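Local structure of serine protease (Nocardiopsis alba, 2OUA) at residues S55-N60 against Y123-V128; T87-S92 against S149-Q154; V100-S105 against G145-G150; C111-A116 against R133-A138. The protein probably cleaves peptide bonds inside proteins as a secreted serine endopeptidase of the chymotrypsin family, this chain being its trypsin-like protease domain. All coordinates share one frame; numbering follows the deposited sequence.

Contact 1 (S55-N60 against Y123-V128)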
# COMPACT_ATOMS: atom_id res chain seq x y z
N SER A 55 6.24 10.37 5.73
CA SER A 55 7.02 9.28 5.17
C SER A 55 8.09 8.83 6.13
O SER A 55 8.84 9.65 6.66
CB SER A 55 7.67 9.68 3.84
OG SER A 55 8.37 8.57 3.28
N VAL A 56 8.15 7.52 6.37
CA VAL A 56 9.15 6.94 7.25
C VAL A 56 9.67 5.65 6.63
O VAL A 56 8.92 4.69 6.44
CB VAL A 56 8.57 6.61 8.65
CG1 VAL A 56 9.63 5.91 9.50
CG2 VAL A 56 8.11 7.89 9.34
N PHE A 57 10.95 5.66 6.30
CA PHE A 57 11.65 4.52 5.71
C PHE A 57 13.14 4.85 5.73
O PHE A 57 13.53 5.94 5.31
CB PHE A 57 11.20 4.31 4.26
CG PHE A 57 12.01 3.26 3.53
CD1 PHE A 57 11.75 1.91 3.73
CD2 PHE A 57 13.06 3.63 2.70
CE1 PHE A 57 12.54 0.93 3.10
CE2 PHE A 57 13.85 2.67 2.07
CZ PHE A 57 13.59 1.31 2.27
N PRO A 58 13.99 3.92 6.21
CA PRO A 58 13.73 2.58 6.75
C PRO A 58 13.07 2.64 8.13
O PRO A 58 12.43 3.63 8.47
CB PRO A 58 15.12 1.95 6.83
CG PRO A 58 15.97 2.78 5.93
CD PRO A 58 15.43 4.17 6.13
N GLY A 59 13.27 1.60 8.93
CA GLY A 59 12.67 1.55 10.26
C GLY A 59 11.27 1.02 10.06
O GLY A 59 10.94 -0.10 10.44
N ASN A 60 10.43 1.87 9.45
CA ASN A 60 9.07 1.49 9.10
C ASN A 60 9.13 1.64 7.58
O ASN A 60 10.21 1.87 7.02
CB ASN A 60 8.06 2.49 9.67
CG ASN A 60 8.07 2.54 11.19
OD1 ASN A 60 7.84 1.54 11.87
ND2 ASN A 60 8.33 3.72 11.74
N TYR A 123 16.78 -4.41 3.73
CA TYR A 123 16.70 -3.91 2.36
C TYR A 123 18.04 -3.26 2.08
O TYR A 123 18.83 -3.03 3.01
CB TYR A 123 15.58 -2.86 2.24
CG TYR A 123 14.18 -3.40 2.41
CD1 TYR A 123 13.20 -2.65 3.04
CD2 TYR A 123 13.82 -4.65 1.90
CE1 TYR A 123 11.89 -3.12 3.17
CE2 TYR A 123 12.51 -5.13 2.02
CZ TYR A 123 11.55 -4.36 2.66
OH TYR A 123 10.26 -4.82 2.76
N PRO A 124 18.34 -2.95 0.82
CA PRO A 124 19.62 -2.31 0.53
C PRO A 124 19.79 -0.98 1.28
O PRO A 124 20.91 -0.56 1.58
CB PRO A 124 19.59 -2.13 -0.98
CG PRO A 124 18.77 -3.31 -1.43
CD PRO A 124 17.64 -3.30 -0.43
N GLN A 125 18.67 -0.33 1.59
CA GLN A 125 18.70 0.96 2.29
C GLN A 125 18.71 0.84 3.81
O GLN A 125 18.88 1.84 4.52
CB GLN A 125 17.50 1.82 1.89
CG GLN A 125 17.35 2.09 0.40
CD GLN A 125 16.93 0.86 -0.37
OE1 GLN A 125 16.23 -0.00 0.15
NE2 GLN A 125 17.35 0.78 -1.64
N GLY A 126 18.50 -0.36 4.33
CA GLY A 126 18.49 -0.53 5.77
C GLY A 126 17.44 -1.53 6.22
O GLY A 126 16.80 -2.18 5.40
N THR A 127 17.26 -1.64 7.53
CA THR A 127 16.29 -2.58 8.08
C THR A 127 14.94 -1.95 8.37
O THR A 127 14.86 -0.78 8.76
CB THR A 127 16.80 -3.22 9.38
OG1 THR A 127 16.98 -2.20 10.37
CG2 THR A 127 18.13 -3.92 9.14
N VAL A 128 13.89 -2.73 8.18
CA VAL A 128 12.53 -2.29 8.45
C VAL A 128 11.91 -3.35 9.35
O VAL A 128 11.97 -4.55 9.04
CB VAL A 128 11.70 -2.18 7.15
CG1 VAL A 128 10.27 -1.77 7.47
CG2 VAL A 128 12.35 -1.16 6.21
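F57 drives its ring end into the turn that joins strands 119-123 and 126-129, and this is the tightly packed part of the contact. CE1 of F57 lies 3.6 Å from CD1 of Y123, which approaches the phenylalanine ring at its edge, near the ring plane, while the two side chains cross at about a right angle. OE1 of Q125 comes to the same rim, 3.6 Å from CZ of F57. The ring reaches this far because CG stands anti to the backbone N (chi1 172°), and CG2 of V128 packs obliquely on CE1 at 3.8 Å. A flat aromatic suits the position, since H35, predicted to belong to the charge-relay system, meets the same ring edge-to-face.

P58 follows a cis peptide bond and turns its ring toward the hairpin: CB is 3.4 Å from O of T127 and CG 3.4 Å from O of Q125. G59, whose positive phi favours glycine, then gives the single backbone bond, N to O of T127 at 2.9 Å, with the donor in the carbonyl plane. Its own carbonyl O receives a CA-H...O contact from V128.

The looser side is the solvent-facing turn, where T127 is exposed and its CB points away from the 55-60 loop; Q125 is exposed too, yet still lays its OE1 end against F57. With one classical hydrogen bond and otherwise mainly van der Waals contact, the joint between the 55-60 loop and the hairpin relies chiefly on shape, consistent with an apolar wall beside the predicted catalytic histidine.

Contact 2 (T87-S92 against S149-Q154)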
# COMPACT_ATOMS: atom_id res chain seq x y z
N THR A 87 -13.84 -4.10 -2.32
CA THR A 87 -14.32 -2.92 -1.62
C THR A 87 -13.72 -2.87 -0.22
O THR A 87 -13.50 -3.91 0.40
CB THR A 87 -15.85 -2.93 -1.50
OG1 THR A 87 -16.27 -4.15 -0.90
CG2 THR A 87 -16.49 -2.81 -2.88
N VAL A 88 -13.44 -1.66 0.26
CA VAL A 88 -12.86 -1.47 1.58
C VAL A 88 -13.96 -1.01 2.53
O VAL A 88 -14.56 0.05 2.33
CB VAL A 88 -11.74 -0.40 1.56
CG1 VAL A 88 -11.13 -0.24 2.95
CG2 VAL A 88 -10.68 -0.80 0.55
N SER A 89 -14.22 -1.80 3.57
CA SER A 89 -15.26 -1.44 4.54
C SER A 89 -14.64 -1.17 5.91
O SER A 89 -15.33 -0.72 6.83
CB SER A 89 -16.29 -2.57 4.65
OG SER A 89 -15.75 -3.70 5.30
N GLY A 90 -13.35 -1.43 6.04
CA GLY A 90 -12.67 -1.20 7.30
C GLY A 90 -11.27 -1.75 7.28
O GLY A 90 -10.76 -2.11 6.21
N SER A 91 -10.63 -1.83 8.44
CA SER A 91 -9.28 -2.36 8.53
C SER A 91 -9.09 -3.31 9.70
O SER A 91 -8.06 -3.28 10.37
CB SER A 91 -8.26 -1.21 8.63
OG SER A 91 -8.51 -0.39 9.76
N SER A 92 -10.09 -4.15 9.96
CA SER A 92 -9.98 -5.12 11.05
C SER A 92 -8.86 -6.07 10.66
O SER A 92 -8.83 -6.59 9.53
CB SER A 92 -11.28 -5.90 11.23
OG SER A 92 -12.32 -5.04 11.68
N SER A 149 -7.75 -8.31 2.89
CA SER A 149 -8.36 -9.61 3.16
C SER A 149 -9.87 -9.40 3.15
O SER A 149 -10.42 -8.76 4.04
CB SER A 149 -7.93 -10.15 4.53
OG SER A 149 -6.53 -10.35 4.57
N GLY A 150 -10.54 -9.93 2.13
CA GLY A 150 -11.98 -9.74 2.03
C GLY A 150 -12.24 -8.27 1.78
O GLY A 150 -11.84 -7.74 0.75
N THR A 151 -12.89 -7.61 2.74
CA THR A 151 -13.18 -6.18 2.61
C THR A 151 -12.41 -5.39 3.67
O THR A 151 -12.68 -4.21 3.89
CB THR A 151 -14.69 -5.89 2.78
OG1 THR A 151 -15.12 -6.33 4.07
CG2 THR A 151 -15.50 -6.60 1.71
N GLN A 152 -11.46 -6.05 4.33
CA GLN A 152 -10.67 -5.39 5.37
C GLN A 152 -9.24 -5.07 4.94
O GLN A 152 -8.46 -5.96 4.63
CB GLN A 152 -10.63 -6.28 6.63
CG GLN A 152 -11.99 -6.61 7.21
CD GLN A 152 -12.81 -5.37 7.53
OE1 GLN A 152 -12.37 -4.50 8.29
NE2 GLN A 152 -14.01 -5.29 6.97
N ALA A 153 -8.91 -3.78 4.93
CA ALA A 153 -7.57 -3.33 4.55
C ALA A 153 -6.56 -3.85 5.57
O ALA A 153 -6.79 -3.76 6.78
CB ALA A 153 -7.52 -1.81 4.50
N GLN A 154 -5.45 -4.40 5.09
CA GLN A 154 -4.43 -4.95 5.98
C GLN A 154 -3.12 -4.16 6.00
O GLN A 154 -2.56 -3.92 7.06
CB GLN A 154 -4.13 -6.40 5.61
CG GLN A 154 -5.36 -7.32 5.65
CD GLN A 154 -5.99 -7.38 7.03
OE1 GLN A 154 -5.32 -7.68 8.01
NE2 GLN A 154 -7.29 -7.08 7.10
O HOH W 1 -13.90 -6.92 -1.48
O HOH W 2 -16.56 -3.71 8.14
O HOH W 3 -5.64 -4.19 9.34
O HOH W 4 -14.22 -3.41 10.18
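The backbones of T87-S92 and S149-Q154 join through a single bridge between G90 and Q152, flanked by a nearly straight bond from S89 N to T151 O (2.9 Å, 178°) and another from A153 N to G90 O (2.8 Å). T151 lies side by side with T87, its CG2 3.7 Å from OG1 of T87, and its hydroxyl OG1 shares a hydrogen bond with OG of S89 at 3.0 Å.

The second segment opens with a type II' beta turn from S149 to Q152, with G150 at the positive-phi position; it links strands 146-149 and 152-160 of the C-terminal beta-barrel, and the 87-92 loop lies against it.

Glutamine suits both 152 and 154 because its amide can pair with main chain. The Q152 chain, bent at chi2 (-56°), folds back over the loop, and its OE1 accepts from S92 N at 2.8 Å on a lone pair. G90 fits beneath this amide, since a side chain there would run into OE1. Q154 NE2 donates to S92 O at 2.9 Å and also to Q152 O, which it reaches from above the carbonyl plane, on the face opposite S149 N. Water 4 spans OE1 of Q152 and OG of S92.

Contact 3 (V100-S105 against G145-G150)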
# COMPACT_ATOMS: atom_id res chain seq x y z
N VAL A 100 -5.01 -13.48 1.93
CA VAL A 100 -4.82 -12.05 1.74
C VAL A 100 -4.43 -11.86 0.28
O VAL A 100 -3.82 -12.75 -0.32
CB VAL A 100 -3.71 -11.49 2.67
CG1 VAL A 100 -2.34 -11.99 2.24
CG2 VAL A 100 -3.75 -9.96 2.68
N CYS A 101 -4.79 -10.72 -0.30
CA CYS A 101 -4.45 -10.46 -1.69
C CYS A 101 -3.76 -9.12 -1.81
O CYS A 101 -4.01 -8.20 -1.03
CB CYS A 101 -5.70 -10.45 -2.58
SG CYS A 101 -6.68 -11.99 -2.62
N ARG A 102 -2.89 -9.01 -2.82
CA ARG A 102 -2.13 -7.80 -3.06
C ARG A 102 -2.48 -7.21 -4.43
O ARG A 102 -2.68 -7.95 -5.40
CB ARG A 102 -0.63 -8.10 -3.01
CG ARG A 102 0.26 -6.90 -3.33
CD ARG A 102 1.69 -7.33 -3.59
NE ARG A 102 1.80 -8.30 -4.68
CZ ARG A 102 1.47 -8.04 -5.95
NH1 ARG A 102 1.03 -6.84 -6.30
NH2 ARG A 102 1.59 -9.00 -6.86
N SER A 103 -2.55 -5.89 -4.50
CA SER A 103 -2.84 -5.21 -5.76
C SER A 103 -1.66 -4.30 -6.06
O SER A 103 -1.30 -3.45 -5.25
CB SER A 103 -4.12 -4.38 -5.64
OG SER A 103 -4.39 -3.72 -6.87
N GLY A 104 -1.04 -4.49 -7.23
CA GLY A 104 0.11 -3.68 -7.61
C GLY A 104 0.05 -3.30 -9.08
O GLY A 104 -0.51 -4.05 -9.88
N SER A 105 0.63 -2.16 -9.45
CA SER A 105 0.59 -1.71 -10.84
C SER A 105 1.48 -2.45 -11.83
O SER A 105 1.33 -2.28 -13.05
CB SER A 105 0.88 -0.20 -10.91
OG SER A 105 2.19 0.10 -10.49
N GLY A 145 1.48 -0.86 -2.85
CA GLY A 145 0.19 -1.44 -3.20
C GLY A 145 -0.61 -2.00 -2.04
O GLY A 145 -0.08 -2.27 -0.96
N SER A 146 -1.90 -2.21 -2.28
CA SER A 146 -2.81 -2.71 -1.27
C SER A 146 -2.70 -4.20 -0.94
O SER A 146 -2.52 -5.03 -1.84
CB SER A 146 -4.27 -2.45 -1.70
OG SER A 146 -4.38 -1.33 -2.57
N PHE A 147 -2.77 -4.52 0.35
CA PHE A 147 -2.85 -5.90 0.84
C PHE A 147 -4.19 -5.84 1.55
O PHE A 147 -4.40 -5.03 2.47
CB PHE A 147 -1.76 -6.29 1.85
CG PHE A 147 -0.59 -6.98 1.23
CD1 PHE A 147 0.48 -6.23 0.76
CD2 PHE A 147 -0.56 -8.37 1.06
CE1 PHE A 147 1.55 -6.84 0.14
CE2 PHE A 147 0.53 -8.99 0.42
CZ PHE A 147 1.58 -8.21 -0.03
N ILE A 148 -5.11 -6.67 1.09
CA ILE A 148 -6.46 -6.68 1.64
C ILE A 148 -7.00 -8.09 1.82
O ILE A 148 -6.71 -8.98 1.02
CB ILE A 148 -7.39 -5.86 0.70
CG1 ILE A 148 -8.80 -5.79 1.27
CG2 ILE A 148 -7.39 -6.49 -0.69
CD1 ILE A 148 -9.74 -4.94 0.44
N SER A 149 -7.75 -8.31 2.89
CA SER A 149 -8.36 -9.61 3.16
C SER A 149 -9.87 -9.40 3.15
O SER A 149 -10.42 -8.76 4.04
CB SER A 149 -7.93 -10.15 4.53
OG SER A 149 -6.53 -10.35 4.57
N GLY A 150 -10.54 -9.93 2.13
CA GLY A 150 -11.98 -9.74 2.03
C GLY A 150 -12.24 -8.27 1.78
O GLY A 150 -11.84 -7.74 0.75
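Backbone hydrogen bonds join C101 and I148 as an antiparallel hydrogen-bonded pair: C101 N donates to I148 O at 2.9 Å, and I148 N returns a bond to C101 O at 2.8 Å. Farther along, S103 N reaches S146 O at 2.8 Å. Between these, R102 and F147 form the non-hydrogen-bonded pair, where the CA of R102 makes a CA-H...O contact with S146 O. The small hydroxyls of S103 and S146, on the face opposite R102 and F147, are met by backbone carbonyls, S78 O and G18 O respectively.

Apolar packing is concentrated on the face that carries R102 and F147. The aliphatic part of R102 lies over one face of the phenylalanine ring, with CB 3.8 Å from the ring centroid in a CH-pi contact. CG sits anti to the backbone N (chi1 177°), which lays the methylenes along the ring before the chain bends at chi3. CG2 of V100 meets the ring edge at CD2, 3.9 Å away. Arginine suits this place because its stem is greasy while its head is polar: NE bonds to C137 O and NH2 to T107 OG1.

Steric fit matters just before strand 146-149, where glycine suits position G145, since a CB would run into S103 O.

Strand 99-104 and strand 146-149 are the first and last in order round the six-stranded antiparallel sheet, and their pairing closes the C-terminal beta-barrel of the chymotrypsin fold.

Contact 4 (C111-A116 against R133-A138)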
# COMPACT_ATOMS: atom_id res chain seq x y z
N CYS A 111 -2.84 -13.45 -4.73
CA CYS A 111 -3.27 -13.78 -3.37
C CYS A 111 -2.41 -14.85 -2.72
O CYS A 111 -1.74 -15.64 -3.39
CB CYS A 111 -4.72 -14.23 -3.38
SG CYS A 111 -5.90 -13.08 -4.16
N GLY A 112 -2.44 -14.87 -1.39
CA GLY A 112 -1.67 -15.84 -0.65
C GLY A 112 -2.16 -15.93 0.78
O GLY A 112 -3.34 -15.71 1.06
N THR A 113 -1.23 -16.21 1.69
CA THR A 113 -1.54 -16.37 3.10
C THR A 113 -0.71 -15.47 4.01
O THR A 113 0.46 -15.21 3.73
CB THR A 113 -1.28 -17.84 3.53
OG1 THR A 113 -2.10 -18.71 2.75
CG2 THR A 113 -1.58 -18.03 5.00
N ILE A 114 -1.32 -14.98 5.08
CA ILE A 114 -0.61 -14.15 6.05
C ILE A 114 0.14 -15.17 6.90
O ILE A 114 -0.47 -15.96 7.62
CB ILE A 114 -1.59 -13.34 6.93
CG1 ILE A 114 -2.34 -12.32 6.07
CG2 ILE A 114 -0.82 -12.63 8.05
CD1 ILE A 114 -3.41 -11.53 6.82
N GLN A 115 1.47 -15.14 6.81
CA GLN A 115 2.30 -16.11 7.51
C GLN A 115 2.82 -15.74 8.89
O GLN A 115 2.84 -16.58 9.79
CB GLN A 115 3.49 -16.49 6.61
CG GLN A 115 3.05 -17.08 5.27
CD GLN A 115 4.22 -17.43 4.36
OE1 GLN A 115 5.12 -16.62 4.16
NE2 GLN A 115 4.19 -18.63 3.79
N ALA A 116 3.24 -14.50 9.07
CA ALA A 116 3.76 -14.08 10.36
C ALA A 116 3.82 -12.57 10.47
O ALA A 116 3.95 -11.87 9.46
CB ALA A 116 5.14 -14.67 10.58
N ARG A 133 4.75 -10.88 7.01
CA ARG A 133 5.16 -11.73 5.90
C ARG A 133 3.99 -12.50 5.29
O ARG A 133 3.11 -12.98 6.01
CB ARG A 133 6.22 -12.73 6.38
CG ARG A 133 6.72 -13.68 5.31
CD ARG A 133 7.92 -14.47 5.82
NE ARG A 133 7.57 -15.36 6.93
CZ ARG A 133 7.24 -16.63 6.78
NH1 ARG A 133 7.20 -17.18 5.57
NH2 ARG A 133 6.93 -17.37 7.85
N THR A 134 3.98 -12.60 3.97
CA THR A 134 2.93 -13.33 3.26
C THR A 134 3.57 -14.16 2.15
O THR A 134 4.72 -13.94 1.78
CB THR A 134 1.90 -12.38 2.60
OG1 THR A 134 2.47 -11.80 1.42
CG2 THR A 134 1.49 -11.27 3.57
N SER A 135 2.80 -15.10 1.61
CA SER A 135 3.29 -15.97 0.55
C SER A 135 2.98 -15.41 -0.84
O SER A 135 3.06 -16.12 -1.84
CB SER A 135 2.65 -17.35 0.68
OG SER A 135 1.24 -17.25 0.58
N VAL A 136 2.60 -14.14 -0.89
CA VAL A 136 2.28 -13.50 -2.16
C VAL A 136 3.55 -12.99 -2.83
O VAL A 136 4.48 -12.57 -2.15
CB VAL A 136 1.31 -12.32 -1.96
CG1 VAL A 136 0.86 -11.77 -3.31
CG2 VAL A 136 0.10 -12.77 -1.14
N CYS A 137 3.58 -13.02 -4.16
CA CYS A 137 4.72 -12.54 -4.93
C CYS A 137 4.53 -11.06 -5.25
O CYS A 137 3.41 -10.55 -5.18
CB CYS A 137 4.82 -13.30 -6.26
SG CYS A 137 3.34 -12.99 -7.28
N ALA A 138 5.61 -10.38 -5.61
CA ALA A 138 5.55 -8.96 -5.96
C ALA A 138 6.77 -8.60 -6.80
O ALA A 138 7.79 -9.29 -6.76
CB ALA A 138 5.49 -8.10 -4.70
O HOH W 5 0.93 -17.63 -3.13
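C111 begins the contact by lying against V136, with its backbone C 3.6 Å from CG2 of the valine. The two segments are antiparallel neighbours in the C-terminal barrel and are joined across a classic beta bulge. At G112 the lack of a side chain lets V136 and S135 close in: V136 CG2 is 3.3 Å from the glycine N, and a CB would collide with both.

T113 is paired through both main-chain polar atoms. Its N donates to OG of S135 at 2.9 Å, and its O accepts from S135 N at 3.2 Å. The S135 hydroxyl, turned between its own N and carbonyl carbon (chi1 60°), thus stands in for a backbone acceptor just where the regular strand ends.

I114 pairs with T134 in non-hydrogen-bonded fashion, its branched apolar side chain suiting the barrel interior beside V100. Next comes the bulge, where Q115 and A116 both face R133. Q115 N donates to R133 O at 2.8 Å. The flat guanidinium of R133 and the extended glutamine chain can lie one over the other, with CB of Q115 3.7 Å above the guanidinium plane, over its centre. A116 N bonds weakly to the same R133 O, and A116 O receives R133 N at 2.8 Å, nearly along the C=O direction.

Overall arrangement
From the N terminus, the chain lays down most of the seven-stranded sheet, and residues 55-60 lead off the end of its strand 48-56 as the first half of contact 1, which closes only at 123-128 and so ties that sheet to the hairpin near the active site. Before closure, the chain supplies 87-92, 100-105 and 111-116. Contact 4 closes first after contact 1, at 133-138, then contact 3 at 145-150 and contact 2 at 149-154, so contact 4 nests inside contacts 3 and 2, whereas contact 1 crosses all three. Contacts 2 and 3 share S149 and G150, and the C101-C111 disulfide joins contacts 3 and 4, all three around one barrel.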